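Local coordinates for protein chymotrypsin-like serine protease (Equine arteritis virus, PDB 1MBM) that probably acts as the main viral serine protease, cleaving peptide bonds with a chymotrypsin-like double beta-barrel that carries an additional alpha/beta C-terminal extension, at residues A[3-8]-A[18-23]; A[149-154]-A[175-180]; A[156-161]-A[181-186]. One frame throughout, in Å; residues are numbered along the deposited sequence.

Contact 1 of 3, residues A[3-8]-A[18-23]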
ATOM      1  N   ARG A   3       4.907  11.010  -4.221  1.00 12.53           N
ATOM      2  CA  ARG A   3       5.168  11.750  -2.993  1.00 10.64           C
ATOM      3  C   ARG A   3       6.685  11.879  -2.834  1.00  9.88           C
ATOM      4  O   ARG A   3       7.446  11.051  -3.351  1.00  4.66           O
ATOM      5  CB  ARG A   3       4.588  11.034  -1.784  1.00 10.80           C
ATOM      6  CG  ARG A   3       3.099  11.133  -1.634  1.00 10.52           C
ATOM      7  CD  ARG A   3       2.585  10.282  -0.476  1.00 10.78           C
ATOM      8  NE  ARG A   3       1.135  10.305  -0.387  1.00 11.32           N
ATOM      9  CZ  ARG A   3       0.464  10.332   0.751  1.00  9.32           C
ATOM     10  NH1 ARG A   3       1.116  10.341   1.904  1.00  9.58           N
ATOM     11  NH2 ARG A   3      -0.855  10.362   0.736  1.00 10.56           N
ATOM     12  N   GLY A   4       7.103  12.920  -2.121  1.00  8.63           N
ATOM     13  CA  GLY A   4       8.504  13.257  -1.935  1.00  7.51           C
ATOM     14  C   GLY A   4       9.369  12.210  -1.269  1.00  8.62           C
ATOM     15  O   GLY A   4      10.588  12.179  -1.489  1.00  6.42           O
ATOM     16  N   ASN A   5       8.746  11.342  -0.477  1.00  5.92           N
ATOM     17  CA  ASN A   5       9.475  10.294   0.229  1.00  6.71           C
ATOM     18  C   ASN A   5       9.381   8.902  -0.425  1.00  7.34           C
ATOM     19  O   ASN A   5       9.698   7.887   0.196  1.00  7.73           O
ATOM     20  CB  ASN A   5       9.009  10.232   1.683  1.00  6.62           C
ATOM     21  CG  ASN A   5       7.616   9.627   1.826  1.00 11.69           C
ATOM     22  OD1 ASN A   5       6.727   9.884   1.011  1.00  8.83           O
ATOM     23  ND2 ASN A   5       7.427   8.808   2.855  1.00  7.11           N
ATOM     24  N   VAL A   6       8.979   8.862  -1.688  1.00  8.24           N
ATOM     25  CA  VAL A   6       8.834   7.594  -2.385  1.00  9.96           C
ATOM     26  C   VAL A   6      10.005   7.343  -3.332  1.00 10.66           C
ATOM     27  O   VAL A   6      10.389   8.219  -4.098  1.00  9.52           O
ATOM     28  CB  VAL A   6       7.493   7.533  -3.145  1.00 11.44           C
ATOM     29  CG1 VAL A   6       7.421   6.295  -4.058  1.00 12.77           C
ATOM     30  CG2 VAL A   6       6.342   7.545  -2.150  1.00  6.25           C
ATOM     31  N   GLY A   7      10.580   6.145  -3.264  1.00 10.92           N
ATOM     32  CA  GLY A   7      11.681   5.799  -4.142  1.00 11.53           C
ATOM     33  C   GLY A   7      11.580   4.428  -4.789  1.00 12.69           C
ATOM     34  O   GLY A   7      10.628   3.678  -4.551  1.00 10.82           O
ATOM     35  N   PHE A   8      12.569   4.117  -5.625  1.00 11.59           N
ATOM     36  CA  PHE A   8      12.652   2.836  -6.310  1.00  9.39           C
ATOM     37  C   PHE A   8      13.586   1.910  -5.541  1.00  9.66           C
ATOM     38  O   PHE A   8      14.613   2.340  -5.039  1.00  7.87           O
ATOM     39  CB  PHE A   8      13.207   3.023  -7.726  1.00 14.29           C
ATOM     40  CG  PHE A   8      12.265   3.714  -8.673  1.00 17.43           C
ATOM     41  CD1 PHE A   8      11.253   3.005  -9.304  1.00 19.63           C
ATOM     42  CD2 PHE A   8      12.408   5.062  -8.954  1.00 19.91           C
ATOM     43  CE1 PHE A   8      10.393   3.631 -10.186  1.00 20.13           C
ATOM     44  CE2 PHE A   8      11.550   5.698  -9.839  1.00 21.66           C
ATOM     45  CZ  PHE A   8      10.545   4.981 -10.457  1.00 19.29           C
ATOM     46  N   SER A  18       9.556   3.546   0.490  1.00  7.29           N
ATOM     47  CA  SER A  18       9.227   4.824   1.092  1.00  8.30           C
ATOM     48  C   SER A  18      10.207   5.113   2.224  1.00  7.59           C
ATOM     49  O   SER A  18      10.731   4.196   2.844  1.00  6.47           O
ATOM     50  CB  SER A  18       7.768   4.883   1.547  1.00  7.63           C
ATOM     51  OG  SER A  18       7.486   3.925   2.539  1.00  6.51           O
ATOM     52  N   VAL A  19      10.466   6.392   2.465  1.00  7.10           N
ATOM     53  CA  VAL A  19      11.455   6.820   3.453  1.00  7.13           C
ATOM     54  C   VAL A  19      10.814   7.682   4.542  1.00  7.31           C
ATOM     55  O   VAL A  19      10.010   8.549   4.253  1.00  5.83           O
ATOM     56  CB  VAL A  19      12.599   7.606   2.773  1.00  6.79           C
ATOM     57  CG1 VAL A  19      13.693   7.911   3.760  1.00  5.41           C
ATOM     58  CG2 VAL A  19      13.170   6.794   1.608  1.00  7.41           C
ATOM     59  N   TRP A  20      11.186   7.441   5.792  1.00  6.55           N
ATOM     60  CA  TRP A  20      10.533   8.089   6.922  1.00  8.01           C
ATOM     61  C   TRP A  20      11.487   8.396   8.058  1.00  8.09           C
ATOM     62  O   TRP A  20      12.612   7.908   8.085  1.00  6.10           O
ATOM     63  CB  TRP A  20       9.433   7.181   7.483  1.00  9.20           C
ATOM     64  CG  TRP A  20       8.547   6.572   6.450  1.00  9.47           C
ATOM     65  CD1 TRP A  20       8.814   5.471   5.677  1.00  8.82           C
ATOM     66  CD2 TRP A  20       7.241   7.019   6.072  1.00 11.37           C
ATOM     67  NE1 TRP A  20       7.756   5.217   4.840  1.00  6.09           N
ATOM     68  CE2 TRP A  20       6.776   6.155   5.060  1.00  9.10           C
ATOM     69  CE3 TRP A  20       6.418   8.075   6.480  1.00 10.01           C
ATOM     70  CZ2 TRP A  20       5.534   6.315   4.453  1.00  9.18           C
ATOM     71  CZ3 TRP A  20       5.175   8.231   5.873  1.00 10.85           C
ATOM     72  CH2 TRP A  20       4.750   7.356   4.871  1.00 11.94           C
ATOM     73  N   THR A  21      11.010   9.197   9.014  1.00  7.17           N
ATOM     74  CA  THR A  21      11.776   9.501  10.214  1.00  8.88           C
ATOM     75  C   THR A  21      11.124   8.811  11.416  1.00  9.17           C
ATOM     76  O   THR A  21       9.900   8.782  11.523  1.00  7.46           O
ATOM     77  CB  THR A  21      11.826  11.034  10.444  1.00 11.64           C
ATOM     78  OG1 THR A  21      12.616  11.646   9.414  1.00 15.85           O
ATOM     79  CG2 THR A  21      12.588  11.374  11.720  1.00 10.87           C
ATOM     80  N   ARG A  22      11.952   8.246  12.295  1.00  9.15           N
ATOM     81  CA  ARG A  22      11.500   7.635  13.543  1.00 11.59           C
ATOM     82  C   ARG A  22      12.627   7.669  14.597  1.00 10.26           C
ATOM     83  O   ARG A  22      13.689   7.101  14.384  1.00 10.06           O
ATOM     84  CB  ARG A  22      11.064   6.190  13.290  1.00 11.35           C
ATOM     85  CG  ARG A  22      10.401   5.503  14.487  1.00 12.37           C
ATOM     86  CD  ARG A  22      10.134   4.017  14.267  1.00  8.59           C
ATOM     87  NE  ARG A  22      11.342   3.307  13.849  1.00 11.77           N
ATOM     88  CZ  ARG A  22      11.346   2.166  13.175  1.00 10.13           C
ATOM     89  NH1 ARG A  22      10.201   1.593  12.832  1.00  8.15           N
ATOM     90  NH2 ARG A  22      12.496   1.590  12.850  1.00 12.72           N
ATOM     91  N   ASN A  23      12.397   8.337  15.720  1.00 12.76           N
ATOM     92  CA  ASN A  23      13.377   8.400  16.817  1.00 11.74           C
ATOM     93  C   ASN A  23      14.848   8.538  16.397  1.00 12.28           C
ATOM     94  O   ASN A  23      15.686   7.682  16.728  1.00 11.06           O
ATOM     95  CB  ASN A  23      13.229   7.179  17.728  1.00 12.43           C
ATOM     96  CG  ASN A  23      11.814   6.998  18.226  1.00 13.30           C
ATOM     97  OD1 ASN A  23      11.129   7.969  18.525  1.00 11.37           O
ATOM     98  ND2 ASN A  23      11.366   5.749  18.307  1.00 10.33           N
TER

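Contact 2 of 3, residues A[149-154]-A[175-180]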
ATOM      1  N   ALA A 149      -7.033 -11.145   1.565  1.00  5.00           N
ATOM      2  CA  ALA A 149      -7.154 -12.554   1.165  1.00  8.46           C
ATOM      3  C   ALA A 149      -8.448 -13.259   1.561  1.00  7.94           C
ATOM      4  O   ALA A 149      -8.613 -14.452   1.279  1.00  6.79           O
ATOM      5  CB  ALA A 149      -5.971 -13.339   1.692  1.00  8.96           C
ATOM      6  N   ASP A 150      -9.350 -12.541   2.231  1.00  5.19           N
ATOM      7  CA  ASP A 150     -10.603 -13.130   2.705  1.00  6.28           C
ATOM      8  C   ASP A 150     -11.796 -12.645   1.887  1.00  7.82           C
ATOM      9  O   ASP A 150     -11.629 -12.143   0.776  1.00 10.43           O
ATOM     10  CB  ASP A 150     -10.832 -12.777   4.179  1.00  5.86           C
ATOM     11  CG  ASP A 150      -9.615 -13.046   5.039  1.00 14.49           C
ATOM     12  OD1 ASP A 150      -8.978 -14.112   4.869  1.00  6.87           O
ATOM     13  OD2 ASP A 150      -9.217 -12.239   5.904  1.00 10.45           O
ATOM     14  N   THR A 151     -13.001 -12.804   2.433  1.00  6.07           N
ATOM     15  CA  THR A 151     -14.202 -12.325   1.752  1.00  7.76           C
ATOM     16  C   THR A 151     -14.988 -11.391   2.632  1.00  6.84           C
ATOM     17  O   THR A 151     -14.823 -11.389   3.845  1.00  7.12           O
ATOM     18  CB  THR A 151     -15.150 -13.469   1.304  1.00  6.06           C
ATOM     19  OG1 THR A 151     -15.758 -14.084   2.446  1.00 11.21           O
ATOM     20  CG2 THR A 151     -14.398 -14.597   0.629  1.00  6.05           C
ATOM     21  N   VAL A 152     -15.862 -10.607   2.008  1.00  9.79           N
ATOM     22  CA  VAL A 152     -16.767  -9.733   2.742  1.00  9.37           C
ATOM     23  C   VAL A 152     -17.994  -9.474   1.866  1.00  9.12           C
ATOM     24  O   VAL A 152     -17.886  -9.451   0.638  1.00  7.55           O
ATOM     25  CB  VAL A 152     -16.091  -8.394   3.135  1.00 10.66           C
ATOM     26  CG1 VAL A 152     -15.838  -7.524   1.888  1.00 10.86           C
ATOM     27  CG2 VAL A 152     -16.936  -7.637   4.169  1.00 14.51           C
ATOM     28  N   THR A 153     -19.165  -9.316   2.481  1.00  6.84           N
ATOM     29  CA  THR A 153     -20.361  -9.009   1.697  1.00  6.80           C
ATOM     30  C   THR A 153     -20.374  -7.523   1.395  1.00  6.87           C
ATOM     31  O   THR A 153     -19.703  -6.733   2.068  1.00  5.69           O
ATOM     32  CB  THR A 153     -21.645  -9.376   2.445  1.00  7.65           C
ATOM     33  OG1 THR A 153     -21.644  -8.732   3.726  1.00  6.70           O
ATOM     34  CG2 THR A 153     -21.700 -10.874   2.771  1.00  5.13           C
ATOM     35  N   LEU A 154     -21.125  -7.132   0.375  1.00  7.54           N
ATOM     36  CA  LEU A 154     -21.238  -5.720   0.052  1.00  7.60           C
ATOM     37  C   LEU A 154     -21.964  -4.984   1.162  1.00  7.46           C
ATOM     38  O   LEU A 154     -21.618  -3.846   1.474  1.00  6.82           O
ATOM     39  CB  LEU A 154     -21.956  -5.501  -1.281  1.00  7.20           C
ATOM     40  CG  LEU A 154     -21.138  -5.492  -2.577  1.00 16.48           C
ATOM     41  CD1 LEU A 154     -22.066  -5.327  -3.784  1.00 12.71           C
ATOM     42  CD2 LEU A 154     -20.092  -4.383  -2.559  1.00 11.51           C
ATOM     43  N   ASN A 175     -14.456 -12.259  -4.314  1.00  7.21           N
ATOM     44  CA  ASN A 175     -14.312 -12.191  -2.861  1.00  7.97           C
ATOM     45  C   ASN A 175     -15.125 -11.063  -2.200  1.00  9.25           C
ATOM     46  O   ASN A 175     -15.143 -10.929  -0.978  1.00  4.19           O
ATOM     47  CB  ASN A 175     -12.833 -12.190  -2.439  1.00 11.26           C
ATOM     48  CG  ASN A 175     -12.200 -13.581  -2.528  1.00 16.46           C
ATOM     49  OD1 ASN A 175     -10.993 -13.758  -2.287  1.00 18.12           O
ATOM     50  ND2 ASN A 175     -13.015 -14.580  -2.871  1.00 12.96           N
ATOM     51  N   ILE A 176     -15.789 -10.252  -3.020  1.00  6.73           N
ATOM     52  CA  ILE A 176     -16.749  -9.285  -2.514  1.00  8.45           C
ATOM     53  C   ILE A 176     -18.108  -9.881  -2.886  1.00  9.15           C
ATOM     54  O   ILE A 176     -18.467  -9.959  -4.060  1.00  6.77           O
ATOM     55  CB  ILE A 176     -16.552  -7.885  -3.125  1.00  7.90           C
ATOM     56  CG1 ILE A 176     -15.285  -7.245  -2.577  1.00  8.98           C
ATOM     57  CG2 ILE A 176     -17.690  -6.979  -2.718  1.00 12.10           C
ATOM     58  CD1 ILE A 176     -14.999  -5.864  -3.128  1.00 14.55           C
ATOM     59  N   ILE A 177     -18.825 -10.365  -1.878  1.00  7.86           N
ATOM     60  CA  ILE A 177     -20.091 -11.053  -2.089  1.00  9.49           C
ATOM     61  C   ILE A 177     -21.227 -10.060  -2.322  1.00  9.18           C
ATOM     62  O   ILE A 177     -21.614  -9.323  -1.425  1.00  8.55           O
ATOM     63  CB  ILE A 177     -20.373 -11.973  -0.889  1.00 10.66           C
ATOM     64  CG1 ILE A 177     -19.230 -12.991  -0.765  1.00 12.36           C
ATOM     65  CG2 ILE A 177     -21.718 -12.674  -1.041  1.00 12.39           C
ATOM     66  CD1 ILE A 177     -19.263 -13.826   0.502  1.00 16.56           C
ATOM     67  N   ALA A 178     -21.739 -10.032  -3.546  1.00 10.77           N
ATOM     68  CA  ALA A 178     -22.785  -9.076  -3.923  1.00 12.48           C
ATOM     69  C   ALA A 178     -24.164  -9.467  -3.377  1.00 11.06           C
ATOM     70  O   ALA A 178     -24.910 -10.181  -4.037  1.00 11.42           O
ATOM     71  CB  ALA A 178     -22.824  -8.922  -5.440  1.00 12.54           C
ATOM     72  N   ASP A 179     -24.496  -8.989  -2.177  1.00 10.31           N
ATOM     73  CA  ASP A 179     -25.750  -9.369  -1.517  1.00 12.37           C
ATOM     74  C   ASP A 179     -26.768  -8.226  -1.387  1.00 14.34           C
ATOM     75  O   ASP A 179     -27.764  -8.347  -0.674  1.00 12.15           O
ATOM     76  CB  ASP A 179     -25.460  -9.953  -0.134  1.00 11.59           C
ATOM     77  CG  ASP A 179     -24.880  -8.925   0.824  1.00 16.59           C
ATOM     78  OD1 ASP A 179     -24.288  -7.918   0.359  1.00  8.31           O
ATOM     79  OD2 ASP A 179     -24.972  -9.048   2.066  1.00 13.33           O
ATOM     80  N   VAL A 180     -26.482  -7.109  -2.044  1.00 13.32           N
ATOM     81  CA  VAL A 180     -27.383  -5.961  -2.098  1.00 12.03           C
ATOM     82  C   VAL A 180     -27.274  -5.478  -3.529  1.00 13.50           C
ATOM     83  O   VAL A 180     -26.337  -5.853  -4.229  1.00 13.36           O
ATOM     84  CB  VAL A 180     -26.963  -4.814  -1.148  1.00 14.10           C
ATOM     85  CG1 VAL A 180     -27.345  -5.118   0.285  1.00 15.30           C
ATOM     86  CG2 VAL A 180     -25.478  -4.528  -1.251  1.00 14.33           C
TER

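Contact 3 of 3, residues A[156-161]-A[181-186]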
ATOM      1  N   SER A 156     -21.997  -5.702   4.437  1.00  8.38           N
ATOM      2  CA  SER A 156     -21.073  -5.533   5.560  1.00 10.52           C
ATOM      3  C   SER A 156     -20.065  -4.417   5.283  1.00 10.87           C
ATOM      4  O   SER A 156     -19.808  -3.583   6.147  1.00  9.00           O
ATOM      5  CB  SER A 156     -20.355  -6.849   5.892  1.00  9.59           C
ATOM      6  OG  SER A 156     -19.227  -6.625   6.721  1.00 19.86           O
ATOM      7  N   LEU A 157     -19.512  -4.409   4.067  1.00  8.77           N
ATOM      8  CA  LEU A 157     -18.585  -3.377   3.631  1.00  9.31           C
ATOM      9  C   LEU A 157     -19.267  -1.997   3.662  1.00 12.11           C
ATOM     10  O   LEU A 157     -18.669  -1.002   4.080  1.00  7.64           O
ATOM     11  CB  LEU A 157     -18.120  -3.698   2.204  1.00 10.26           C
ATOM     12  CG  LEU A 157     -16.862  -3.106   1.573  1.00 15.13           C
ATOM     13  CD1 LEU A 157     -15.657  -3.160   2.518  1.00 10.84           C
ATOM     14  CD2 LEU A 157     -16.568  -3.860   0.276  1.00  9.19           C
ATOM     15  N   SER A 158     -20.530  -1.961   3.238  1.00  9.98           N
ATOM     16  CA  SER A 158     -21.300  -0.717   3.138  1.00 11.15           C
ATOM     17  C   SER A 158     -21.503   0.055   4.453  1.00 11.10           C
ATOM     18  O   SER A 158     -21.632   1.275   4.446  1.00  9.11           O
ATOM     19  CB  SER A 158     -22.643  -0.995   2.467  1.00  8.72           C
ATOM     20  OG  SER A 158     -22.432  -1.405   1.129  1.00 10.05           O
ATOM     21  N   LYS A 159     -21.514  -0.661   5.573  1.00 10.15           N
ATOM     22  CA  LYS A 159     -21.633  -0.051   6.898  1.00 11.49           C
ATOM     23  C   LYS A 159     -20.567   1.018   7.150  1.00 12.65           C
ATOM     24  O   LYS A 159     -20.789   1.955   7.926  1.00 13.22           O
ATOM     25  CB  LYS A 159     -21.467  -1.123   7.985  1.00 13.23           C
ATOM     26  CG  LYS A 159     -22.641  -2.060   8.159  1.00 17.65           C
ATOM     27  CD  LYS A 159     -22.396  -3.010   9.331  1.00 22.65           C
ATOM     28  CE  LYS A 159     -20.985  -3.596   9.260  1.00 25.84           C
ATOM     29  NZ  LYS A 159     -20.702  -4.553  10.357  1.00 30.21           N
ATOM     30  N   HIS A 160     -19.414   0.875   6.496  1.00  7.04           N
ATOM     31  CA  HIS A 160     -18.292   1.772   6.725  1.00  7.45           C
ATOM     32  C   HIS A 160     -18.217   2.988   5.814  1.00  7.25           C
ATOM     33  O   HIS A 160     -17.242   3.746   5.872  1.00  7.09           O
ATOM     34  CB  HIS A 160     -16.999   0.968   6.598  1.00 10.39           C
ATOM     35  CG  HIS A 160     -16.949  -0.212   7.513  1.00 17.79           C
ATOM     36  ND1 HIS A 160     -16.642  -0.092   8.850  1.00 11.03           N
ATOM     37  CD2 HIS A 160     -17.184  -1.529   7.292  1.00 12.39           C
ATOM     38  CE1 HIS A 160     -16.676  -1.288   9.413  1.00 18.34           C
ATOM     39  NE2 HIS A 160     -17.004  -2.175   8.491  1.00 15.38           N
ATOM     40  N   PHE A 161     -19.237   3.189   4.986  1.00  5.43           N
ATOM     41  CA  PHE A 161     -19.175   4.262   3.995  1.00  6.81           C
ATOM     42  C   PHE A 161     -20.368   5.195   3.992  1.00  6.81           C
ATOM     43  O   PHE A 161     -21.508   4.758   4.135  1.00  7.22           O
ATOM     44  CB  PHE A 161     -18.978   3.669   2.599  1.00  5.82           C
ATOM     45  CG  PHE A 161     -17.633   3.038   2.401  1.00 10.25           C
ATOM     46  CD1 PHE A 161     -17.407   1.715   2.773  1.00  8.96           C
ATOM     47  CD2 PHE A 161     -16.588   3.775   1.859  1.00  9.22           C
ATOM     48  CE1 PHE A 161     -16.153   1.128   2.598  1.00  9.08           C
ATOM     49  CE2 PHE A 161     -15.338   3.206   1.680  1.00  9.69           C
ATOM     50  CZ  PHE A 161     -15.121   1.880   2.046  1.00  9.64           C
ATOM     51  N   ASP A 181     -28.227  -4.678  -3.988  1.00 14.61           N
ATOM     52  CA  ASP A 181     -28.129  -4.170  -5.350  1.00 16.61           C
ATOM     53  C   ASP A 181     -27.724  -2.689  -5.408  1.00 14.15           C
ATOM     54  O   ASP A 181     -27.781  -2.069  -6.467  1.00 15.25           O
ATOM     55  CB  ASP A 181     -29.404  -4.460  -6.164  1.00 18.66           C
ATOM     56  CG  ASP A 181     -30.610  -3.684  -5.674  1.00 27.45           C
ATOM     57  OD1 ASP A 181     -30.521  -3.009  -4.627  1.00 28.41           O
ATOM     58  OD2 ASP A 181     -31.702  -3.692  -6.285  1.00 35.82           O
ATOM     59  N   ALA A 182     -27.315  -2.141  -4.262  1.00  9.57           N
ATOM     60  CA  ALA A 182     -26.864  -0.754  -4.172  1.00  7.22           C
ATOM     61  C   ALA A 182     -25.967  -0.544  -2.965  1.00  4.91           C
ATOM     62  O   ALA A 182     -26.102  -1.231  -1.955  1.00  7.37           O
ATOM     63  CB  ALA A 182     -28.053   0.219  -4.137  1.00  6.95           C
ATOM     64  N   VAL A 183     -25.034   0.396  -3.081  1.00  5.41           N
ATOM     65  CA  VAL A 183     -24.080   0.699  -2.009  1.00  4.14           C
ATOM     66  C   VAL A 183     -23.951   2.219  -1.826  1.00  4.10           C
ATOM     67  O   VAL A 183     -24.299   2.976  -2.726  1.00  5.05           O
ATOM     68  CB  VAL A 183     -22.679   0.108  -2.304  1.00  6.90           C
ATOM     69  CG1 VAL A 183     -22.712  -1.429  -2.368  1.00 11.63           C
ATOM     70  CG2 VAL A 183     -22.085   0.695  -3.578  1.00  5.64           C
ATOM     71  N   PRO A 184     -23.495   2.669  -0.654  1.00  5.06           N
ATOM     72  CA  PRO A 184     -23.239   4.098  -0.427  1.00  4.33           C
ATOM     73  C   PRO A 184     -22.304   4.664  -1.483  1.00  5.77           C
ATOM     74  O   PRO A 184     -21.325   4.007  -1.867  1.00  4.36           O
ATOM     75  CB  PRO A 184     -22.551   4.119   0.934  1.00  3.86           C
ATOM     76  CG  PRO A 184     -23.140   2.925   1.642  1.00  6.27           C
ATOM     77  CD  PRO A 184     -23.245   1.873   0.563  1.00  3.39           C
ATOM     78  N   ARG A 185     -22.614   5.877  -1.927  1.00  4.62           N
ATOM     79  CA  ARG A 185     -21.871   6.563  -2.986  1.00  8.83           C
ATOM     80  C   ARG A 185     -20.352   6.562  -2.853  1.00  6.29           C
ATOM     81  O   ARG A 185     -19.648   6.384  -3.846  1.00  7.22           O
ATOM     82  CB  ARG A 185     -22.365   8.004  -3.112  1.00  7.78           C
ATOM     83  CG  ARG A 185     -21.806   8.746  -4.314  1.00 16.97           C
ATOM     84  CD  ARG A 185     -22.117  10.233  -4.307  1.00 23.79           C
ATOM     85  NE  ARG A 185     -23.342  10.555  -5.024  1.00 24.87           N
ATOM     86  CZ  ARG A 185     -24.236  11.459  -4.624  1.00 28.84           C
ATOM     87  NH1 ARG A 185     -24.062  12.131  -3.489  1.00 23.76           N
ATOM     88  NH2 ARG A 185     -25.312  11.689  -5.363  1.00 23.92           N
ATOM     89  N   SER A 186     -19.846   6.773  -1.640  1.00  6.17           N
ATOM     90  CA  SER A 186     -18.395   6.795  -1.438  1.00  8.82           C
ATOM     91  C   SER A 186     -17.769   5.424  -1.703  1.00  9.84           C
ATOM     92  O   SER A 186     -16.673   5.357  -2.236  1.00 11.13           O
ATOM     93  CB  SER A 186     -17.996   7.348  -0.061  1.00  6.54           C
ATOM     94  OG  SER A 186     -18.408   6.489   0.982  1.00  9.72           O
TER

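Contact 1 of 3, residues A[3-8]-A[18-23]
N5 grips V19 twice, once through its backbone and once through its side chain. The amide of V19 gives its hydrogen to N5 O across 2.8 Å. In return, N5 ND2 donates to V19 O at 2.9 Å. This second bond is fairly straight (160° at the hydrogen) and runs in the plane of the asparagine amide, although its donor is tilted out of the V19 carbonyl plane. The two bonds thus occupy both the N-H and the C=O of a single strand residue. The side chain manages this because chi1 of 73° tucks CG between the backbone N and the carbonyl carbon, folding the amide back across the neighbouring strand. S18 adds a softer contact, its CA pointing a hydrogen at N5 O from 3.2 Å.

The same amide nitrogen also sits on W20. N5 ND2 lies 3.4 Å above the indole plane, over its centre, and the amide stands almost upright on the ring, with the planes 87° apart. This is an amino-aromatic contact in which an NH2 group already bonded to V19 also covers an aromatic face. The indole is steadied in turn by W20 NE1, which donates to S18 OG at 2.7 Å and so helps to set the rotation of the ring.

V6 and S18 form an antiparallel, non-hydrogen-bonded pair, with their side chains on the same face of the sheet. N5 is the third residue of the type I turn from R3 to V6. The hairpin of strands 6-10 and 14-22 belongs to the six-stranded N-terminal barrel. Strand 25-31 flanks it through L29, P75 packs against N5 and W20, and R3 reaches toward strands 85-91 and 117-120, forming a salt bridge with D95.

Contact 2 of 3, residues A[149-154]-A[175-180]
The amide of N175 is met on one face by the T151 methyl, with CG2 3.8 Å from ND2, while D150 O stands over that same face, 3.4 Å from N175 CB. At the other end of the pairing, the D179 carboxylate turns a face to T153, whose CB lies 3.4 Å from OD2. Chi1 of 66° folds D179 back to this position. Its OD2 is also hydrogen-bonded to S155 OG, and T153 OG1 caps the backbone N of S156.

Between these ends the backbones run parallel, V152 beside I176 and T153 beside I177. Three bonds join them: V152 N to N175 O at 3.1 Å, I177 N to V152 O at 2.8 Å, and L154 N to I177 O at 2.9 Å. The apolar weight falls on L154. Its side chain crosses that of I176 at about a right angle, CD2 touching I176 CG2 at 3.5 Å; CD1 touches A178, near CA and CB, and CB meets V180 CG2 at 3.7 Å.

This short two-stranded parallel sheet lies at the protein surface, consistent with a place in the alpha/beta C-terminal extension. V152 and I176 pack on V104, L154 touches I168, and helix 154-158 starts directly from strand 152-153.

Contact 3 of 3, residues A[156-161]-A[181-186]
S158 has chi1 at -65°, which sets OG beside its own backbone N and opposite its carbonyl carbon, and the side chain leans against the P184 ring from there. OG stands 3.4 Å from P184 CD and 3.5 Å from V183 CG1. CB, at 3.5 Å from P184 CD, is closer than carbons usually approach, so this corner is tightly packed. Toward the proline and V183 the hydroxyl makes van der Waals contact, while its hydrogen bond goes to L154 O, one helical turn earlier.

S186 works from the other end of the interface. A chi1 of 67° places its OG between the backbone N and the carbonyl carbon, where it lies 3.3 Å from F161 CB and 3.4 Å from F161 CD2. It meets the phenyl ring at the edge and in the plane, and L157 O also lies in plane at the ring edge. The polar partner of the S186 hydroxyl is again elsewhere, at T162 O.

P184 fills the middle. Its CB is 3.4 Å from F161 O and 4.0 Å from F161 CB, and its CG is also near S158 O. That oxygen accepts the F161 backbone N-H in the type I turn from S158 to F161, which presents the phenylalanine to the proline.

The S158 to F161 turn lies at the C-terminal side of helix 154-158, while P184 occupies the N-cap position of helix 185-192, whose L187 and L190 also touch F161. L99 of strand 94-100 touches the F161 side chain as well, connecting this region with the second barrel. Strand 182-184, paired antiparallel with 165-167, thus runs into helix 185-192 and packs on helix 154-158, consistent with the alpha/beta C-terminal extension that this enzyme adds to the chymotrypsin-like fold.

Contact 1 is buried in the N-terminal barrel, about 34 Å between centres from contact 2 and about 33 Å from contact 3, on the opposite side of the chain's centre. Contacts 2 and 3 belong together: their centres are about 11 Å apart, their segments alternate along the chain, and L154 CD2 packs 4.0 Å from V183 CG1. Contact 2 is largely a surface pairing and contact 3 is partly buried. Chemistry follows place. The barrel hairpin uses one asparagine for backbone and aromatic contacts, 149-154 with 175-180 relies on backbone bonds between parallel strands, and 156-161 with 181-186 meets through van der Waals contact, its serine hydroxyls bonded elsewhere.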